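Local coordinates for protein ribosomal RNA small subunit methyltransferase E (Neisseria gonorrhoeae, PDB 5VM8) that probably methylates N3 of a specific uridine in 16S ribosomal RNA, using S-adenosylmethionine bound by its trefoil-knotted SPOUT domain, at residues A[87-92]-A[98-103]; A[103-108]-A[138-143]; A[142-145]-A[151-154]. All coordinates share one frame; numbering follows the deposited sequence.

Contact 1: residues A[87-92]-A[98-103]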
# COMPACT_ATOMS: atom_id res chain seq x y z
N LEU A 87 -1.19 -1.55 7.33
CA LEU A 87 -2.58 -1.11 7.40
C LEU A 87 -3.46 -2.35 7.30
O LEU A 87 -3.49 -3.01 6.26
CB LEU A 87 -2.89 -0.12 6.28
CG LEU A 87 -4.36 0.20 5.98
CD1 LEU A 87 -5.11 0.72 7.21
CD2 LEU A 87 -4.45 1.20 4.81
N ILE A 88 -4.13 -2.71 8.39
CA ILE A 88 -5.17 -3.73 8.36
C ILE A 88 -6.50 -3.01 8.14
O ILE A 88 -7.03 -2.40 9.08
CB ILE A 88 -5.22 -4.55 9.66
CG1 ILE A 88 -3.90 -5.25 9.95
CG2 ILE A 88 -6.33 -5.62 9.56
CD1 ILE A 88 -4.00 -6.20 11.12
N GLN A 89 -7.07 -3.18 6.95
CA GLN A 89 -8.24 -2.46 6.47
C GLN A 89 -9.39 -3.42 6.22
O GLN A 89 -9.28 -4.34 5.40
CB GLN A 89 -7.90 -1.72 5.16
CG GLN A 89 -9.08 -1.00 4.53
CD GLN A 89 -9.55 0.15 5.39
OE1 GLN A 89 -8.78 1.08 5.64
NE2 GLN A 89 -10.80 0.08 5.89
N SER A 90 -10.52 -3.19 6.89
CA SER A 90 -11.73 -3.93 6.58
C SER A 90 -12.24 -3.56 5.20
O SER A 90 -12.31 -2.38 4.85
CB SER A 90 -12.83 -3.67 7.59
OG SER A 90 -12.29 -3.72 8.89
N ILE A 91 -12.63 -4.59 4.43
CA ILE A 91 -13.07 -4.39 3.05
C ILE A 91 -14.20 -3.39 3.03
O ILE A 91 -15.17 -3.53 3.77
CB ILE A 91 -13.54 -5.71 2.43
CG1 ILE A 91 -12.53 -6.83 2.64
CG2 ILE A 91 -13.78 -5.51 0.96
CD1 ILE A 91 -11.25 -6.60 1.96
N SER A 92 -14.02 -2.32 2.25
CA SER A 92 -15.04 -1.32 2.00
C SER A 92 -15.32 -1.22 0.51
O SER A 92 -14.57 -1.75 -0.33
CB SER A 92 -14.58 0.03 2.55
OG SER A 92 -14.10 -0.18 3.85
N ASP A 98 -10.58 2.19 -2.70
CA ASP A 98 -9.58 2.56 -3.70
C ASP A 98 -8.73 3.75 -3.24
O ASP A 98 -7.51 3.74 -3.38
CB ASP A 98 -10.28 2.86 -5.04
CG ASP A 98 -11.00 1.63 -5.65
OD1 ASP A 98 -10.90 0.50 -5.13
OD2 ASP A 98 -11.73 1.82 -6.65
N PHE A 99 -9.38 4.80 -2.72
CA PHE A 99 -8.65 5.95 -2.18
C PHE A 99 -7.81 5.54 -0.98
O PHE A 99 -6.67 5.99 -0.83
CB PHE A 99 -9.62 7.08 -1.81
CG PHE A 99 -10.18 7.79 -3.00
CD1 PHE A 99 -9.48 7.83 -4.18
CD2 PHE A 99 -11.41 8.42 -2.93
CE1 PHE A 99 -10.00 8.50 -5.29
CE2 PHE A 99 -11.94 9.08 -4.02
CZ PHE A 99 -11.24 9.12 -5.21
N THR A 100 -8.37 4.71 -0.10
CA THR A 100 -7.58 4.26 1.03
C THR A 100 -6.31 3.58 0.53
O THR A 100 -5.20 3.94 0.93
CB THR A 100 -8.40 3.31 1.93
OG1 THR A 100 -9.46 4.04 2.56
CG2 THR A 100 -7.52 2.75 3.01
N LEU A 101 -6.45 2.68 -0.44
CA LEU A 101 -5.31 1.93 -0.94
C LEU A 101 -4.32 2.85 -1.64
O LEU A 101 -3.10 2.75 -1.44
CB LEU A 101 -5.78 0.80 -1.86
CG LEU A 101 -6.41 -0.39 -1.11
CD1 LEU A 101 -7.22 -1.29 -2.02
CD2 LEU A 101 -5.32 -1.22 -0.43
N GLN A 102 -4.82 3.74 -2.50
CA GLN A 102 -3.92 4.59 -3.27
C GLN A 102 -3.17 5.58 -2.37
O GLN A 102 -1.94 5.70 -2.45
CB GLN A 102 -4.69 5.34 -4.34
CG GLN A 102 -3.81 6.35 -5.11
CD GLN A 102 -4.60 7.11 -6.15
OE1 GLN A 102 -5.26 8.11 -5.84
NE2 GLN A 102 -4.58 6.63 -7.37
N LYS A 103 -3.89 6.31 -1.51
CA LYS A 103 -3.24 7.38 -0.75
C LYS A 103 -2.34 6.82 0.34
O LYS A 103 -1.32 7.43 0.67
CB LYS A 103 -4.27 8.35 -0.17
CG LYS A 103 -4.68 9.47 -1.13
CD LYS A 103 -5.28 8.88 -2.39
CE LYS A 103 -5.76 9.92 -3.35
NZ LYS A 103 -4.61 10.32 -4.23
O HOH W 1 -10.44 3.13 5.06
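The side chains of Leu87 and Gln89 both extend from their strand with CG anti to the backbone N (chi1 166° and 176°), and Thr100 on the facing helix is turned so that its methyl, CG2, is the branch that meets them. A bend at chi2 of the glutamine brings its amide oxygen beside the threonine. Thr100 CG2 lies 3.4 Å from Gln89 OE1, the two side chains approaching from opposite directions, while Leu87 CD2 reaches the same methyl at 3.9 Å with its side chain crossing that of the threonine at roughly a right angle. One methyl thus touches a polar and an apolar neighbour. The contact belongs to a beta-alpha-beta unit of the SPOUT domain, in which strand 85-90 leads into helix 94-106 and then into strand 111-116.

The direct touch is supplemented by a water bridge. Water 1 donates to both sides, to Gln89 OE1 at 2.7 Å and to Thr100 OG1 at 2.8 Å, bridging strand and helix beside the methyl contact. The threonine hydroxyl is also hydrogen-bonded to Arg96 O, one turn earlier in its own helix. At the other end of the amide, Gln89 NE2 donates to Ser90 O at 3.1 Å, with an almost straight N-H...O angle of 167°, and that oxygen lies close to the amide plane. Ser90 O is gripped a second time, by Ser92 OG at 3.0 Å. Gln89 NE2 has a further, weak bond to Gly200 O, just beyond strand 195-199.

The bonding is consistent with the modelled amide orientation: its nitrogen faces carbonyl oxygen, its oxygen receives a water proton, and these buried polar groups are satisfied between strand and helix with no direct side-chain bond.

Contact 2: residues A[103-108]-A[138-143]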
# COMPACT_ATOMS: atom_id res chain seq x y z
N LYS A 103 -3.89 6.31 -1.51
CA LYS A 103 -3.24 7.38 -0.75
C LYS A 103 -2.34 6.82 0.34
O LYS A 103 -1.32 7.43 0.67
CB LYS A 103 -4.27 8.35 -0.17
CG LYS A 103 -4.68 9.47 -1.13
CD LYS A 103 -5.28 8.88 -2.39
CE LYS A 103 -5.76 9.92 -3.35
NZ LYS A 103 -4.61 10.32 -4.23
N SER A 104 -2.70 5.67 0.91
CA SER A 104 -1.87 5.05 1.92
C SER A 104 -0.51 4.64 1.34
O SER A 104 0.51 4.68 2.05
CB SER A 104 -2.63 3.88 2.58
OG SER A 104 -2.50 2.67 1.88
N VAL A 105 -0.49 4.25 0.06
CA VAL A 105 0.76 3.96 -0.64
C VAL A 105 1.57 5.24 -0.85
O VAL A 105 2.78 5.27 -0.64
CB VAL A 105 0.49 3.24 -1.98
CG1 VAL A 105 1.77 3.14 -2.80
CG2 VAL A 105 -0.10 1.83 -1.72
N GLU A 106 0.91 6.32 -1.29
CA GLU A 106 1.62 7.59 -1.41
C GLU A 106 2.20 8.01 -0.07
O GLU A 106 3.28 8.60 -0.03
CB GLU A 106 0.70 8.71 -1.92
CG GLU A 106 0.16 8.53 -3.34
CD GLU A 106 -0.95 9.54 -3.66
OE1 GLU A 106 -0.82 10.72 -3.25
OE2 GLU A 106 -1.98 9.16 -4.22
N LEU A 107 1.50 7.72 1.03
CA LEU A 107 1.97 8.10 2.36
C LEU A 107 2.94 7.08 2.96
O LEU A 107 3.34 7.24 4.11
CB LEU A 107 0.78 8.30 3.29
CG LEU A 107 -0.15 9.41 2.82
CD1 LEU A 107 -1.49 9.34 3.51
CD2 LEU A 107 0.49 10.78 3.05
N GLY A 108 3.31 6.05 2.21
CA GLY A 108 4.43 5.21 2.58
C GLY A 108 4.12 3.95 3.35
O GLY A 108 5.04 3.36 3.93
N GLU A 138 -3.13 -3.83 -8.37
CA GLU A 138 -2.81 -2.92 -9.48
C GLU A 138 -2.92 -1.45 -9.06
O GLU A 138 -2.15 -0.61 -9.55
CB GLU A 138 -3.72 -3.22 -10.69
N ILE A 139 -3.88 -1.10 -8.20
CA ILE A 139 -3.93 0.28 -7.72
C ILE A 139 -2.67 0.61 -6.92
O ILE A 139 -2.09 1.69 -7.06
CB ILE A 139 -5.20 0.54 -6.90
CG1 ILE A 139 -6.43 0.55 -7.80
CG2 ILE A 139 -5.10 1.85 -6.12
CD1 ILE A 139 -7.73 0.37 -7.01
N VAL A 140 -2.22 -0.32 -6.09
CA VAL A 140 -1.00 -0.12 -5.31
C VAL A 140 0.21 0.05 -6.23
O VAL A 140 1.07 0.90 -6.00
CB VAL A 140 -0.82 -1.28 -4.32
CG1 VAL A 140 0.62 -1.34 -3.78
CG2 VAL A 140 -1.84 -1.15 -3.17
N ILE A 141 0.30 -0.78 -7.27
CA ILE A 141 1.44 -0.72 -8.17
C ILE A 141 1.49 0.63 -8.88
O ILE A 141 2.55 1.27 -8.99
CB ILE A 141 1.36 -1.88 -9.17
CG1 ILE A 141 1.73 -3.18 -8.46
CG2 ILE A 141 2.22 -1.62 -10.42
CD1 ILE A 141 1.30 -4.43 -9.21
N SER A 142 0.33 1.09 -9.36
CA SER A 142 0.26 2.38 -10.02
C SER A 142 0.67 3.51 -9.08
O SER A 142 1.37 4.45 -9.50
CB SER A 142 -1.16 2.62 -10.54
OG SER A 142 -1.39 1.81 -11.67
N ALA A 143 0.27 3.42 -7.81
CA ALA A 143 0.61 4.46 -6.85
C ALA A 143 2.10 4.49 -6.59
O ALA A 143 2.66 5.56 -6.35
CB ALA A 143 -0.17 4.27 -5.54
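No ring lies between Val105 and its partners Val140 and Ala143, so the flat groups stand at the margins: the peptide carbonyl of Val140, whose O is 4.0 Å from Val105 CG1, and the carboxylate of Glu106, which lies off to one side, outside the contact. From within its own helix, Lys103 NZ forms a salt bridge through the syn lone pair of Glu106 OE2 at 2.9 Å. The motif is a helix-helix interface in the alpha/beta SPOUT domain, where the last turns of helix 94-106 pack against the middle and later part of helix 128-147.

Val105 supplies the close contacts from its helix, and its two branches divide the work. With CG1 anti to the backbone N (chi1 171°), that methyl is directed at Ala143 CB, 3.5 Å away. The other methyl, CG2, meets the forked end of Val140, where it lies 3.7 Å from Val140 CG2 and 3.8 Å from Val140 CG1; here the two valine side chains cross nearly perpendicularly. The small alanine is consistent with the close approach of the helices, with the CA atoms of Val105 and Ala143 separated by 6.2 Å. Apolar contact alone joins the two segments, and Pro153 from the following loop also covers both valines.

Immediately after the interface helix 94-106 stops in a Schellman motif, in which Gly108 adopts positive phi (95°). The carbonyl of Val105 is used twice there: it accepts from Arg149 NH1 and, at 3.0 Å, Val105 O receives the backbone N-H of Gly108.

Contact 3: residues A[142-145]-A[151-154]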
# COMPACT_ATOMS: atom_id res chain seq x y z
N SER A 142 0.33 1.09 -9.36
CA SER A 142 0.26 2.38 -10.02
C SER A 142 0.67 3.51 -9.08
O SER A 142 1.37 4.45 -9.50
CB SER A 142 -1.16 2.62 -10.54
OG SER A 142 -1.39 1.81 -11.67
N ALA A 143 0.27 3.42 -7.81
CA ALA A 143 0.61 4.46 -6.85
C ALA A 143 2.10 4.49 -6.59
O ALA A 143 2.66 5.56 -6.35
CB ALA A 143 -0.17 4.27 -5.54
N CYS A 144 2.76 3.33 -6.68
CA CYS A 144 4.21 3.30 -6.57
C CYS A 144 4.86 3.93 -7.79
O CYS A 144 5.85 4.67 -7.67
CB CYS A 144 4.70 1.87 -6.37
SG CYS A 144 4.21 1.19 -4.76
N GLU A 145 4.33 3.65 -8.98
CA GLU A 145 4.85 4.26 -10.19
C GLU A 145 4.76 5.79 -10.14
O GLU A 145 5.69 6.48 -10.58
CB GLU A 145 4.11 3.70 -11.42
CG GLU A 145 4.40 2.22 -11.71
CD GLU A 145 3.58 1.65 -12.88
OE1 GLU A 145 2.54 2.24 -13.25
OE2 GLU A 145 3.98 0.61 -13.45
N THR A 151 9.82 0.24 -3.94
CA THR A 151 9.38 -0.89 -3.14
C THR A 151 7.87 -0.90 -3.20
O THR A 151 7.23 0.13 -2.96
CB THR A 151 9.88 -0.77 -1.71
OG1 THR A 151 11.31 -0.73 -1.74
CG2 THR A 151 9.44 -1.97 -0.90
N VAL A 152 7.29 -2.04 -3.60
CA VAL A 152 5.86 -2.17 -3.78
C VAL A 152 5.29 -2.86 -2.53
O VAL A 152 5.68 -4.01 -2.26
CB VAL A 152 5.50 -2.95 -5.05
CG1 VAL A 152 4.00 -3.21 -5.12
CG2 VAL A 152 5.96 -2.18 -6.29
N PRO A 153 4.46 -2.20 -1.74
CA PRO A 153 3.86 -2.86 -0.58
C PRO A 153 2.92 -3.96 -1.05
O PRO A 153 2.16 -3.77 -2.00
CB PRO A 153 3.10 -1.73 0.14
CG PRO A 153 2.97 -0.61 -0.85
CD PRO A 153 4.10 -0.77 -1.85
N PRO A 154 2.98 -5.14 -0.43
CA PRO A 154 2.07 -6.22 -0.84
C PRO A 154 0.65 -5.96 -0.37
O PRO A 154 0.42 -5.34 0.67
CB PRO A 154 2.65 -7.46 -0.14
CG PRO A 154 3.28 -6.89 1.12
CD PRO A 154 3.84 -5.53 0.70
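Cys144 meets Thr151, Val152 and Pro153 through a single atom, its sulfur, where the chain leaving helix 128-147 folds back past the helix's final turns. This is the return loop of a beta-alpha-beta crossover: strand 111-116, helix 128-147 and strand 159-160 follow one another, and the two strands lie side by side and parallel in the sheet of the SPOUT domain.

Apolar contacts come first. Cys144 SG rests 3.5 Å from Pro153 CD, the ring carbon bonded to the proline N, and 4.1 Å from Val152 CG2. The sulfur is held over the loop because it is placed anti to the carbonyl carbon of its own residue (chi1 -68°), and it also touches the backbone, with Val152 CA 3.9 Å from Cys144 SG.

Polar contacts across these segments are slight, amounting to the proximity of the sulfur to a carbonyl oxygen. The loop is instead tied by backbone hydrogen bonds, Val152 pairing with Gly50 and Pro154 with Ile112 of strand 111-116. From the helix, the Glu145 carboxylate bonds Tyr13 N and His33 NE2, so this corner of the SPOUT domain faces the N-terminal PUA-containing part. Across the two segments, the polar atom nearest the sulfur is Thr151 O, 3.7 Å from Cys144 SG.

Along the chain the three contacts follow one another, all within the SPOUT domain, and each passes an element to the next. Contact 1 sets helix 94-106 on the central parallel sheet; contact 2, its centre about 10 Å away, uses the end of that helix to seat helix 128-147, and Lys103 belongs to both. Contact 3, centred about 5 Å from contact 2 and 14 Å from contact 1, shares Ser142 and Ala143 with contact 2 and turns the chain back toward the sheet. Contacts 2 and 3 merge where Val105 CG1 lies 3.7 Å from Cys144 SG. Together they link the sheet, two helices and the following loop in a run of contacts toward the PUA side.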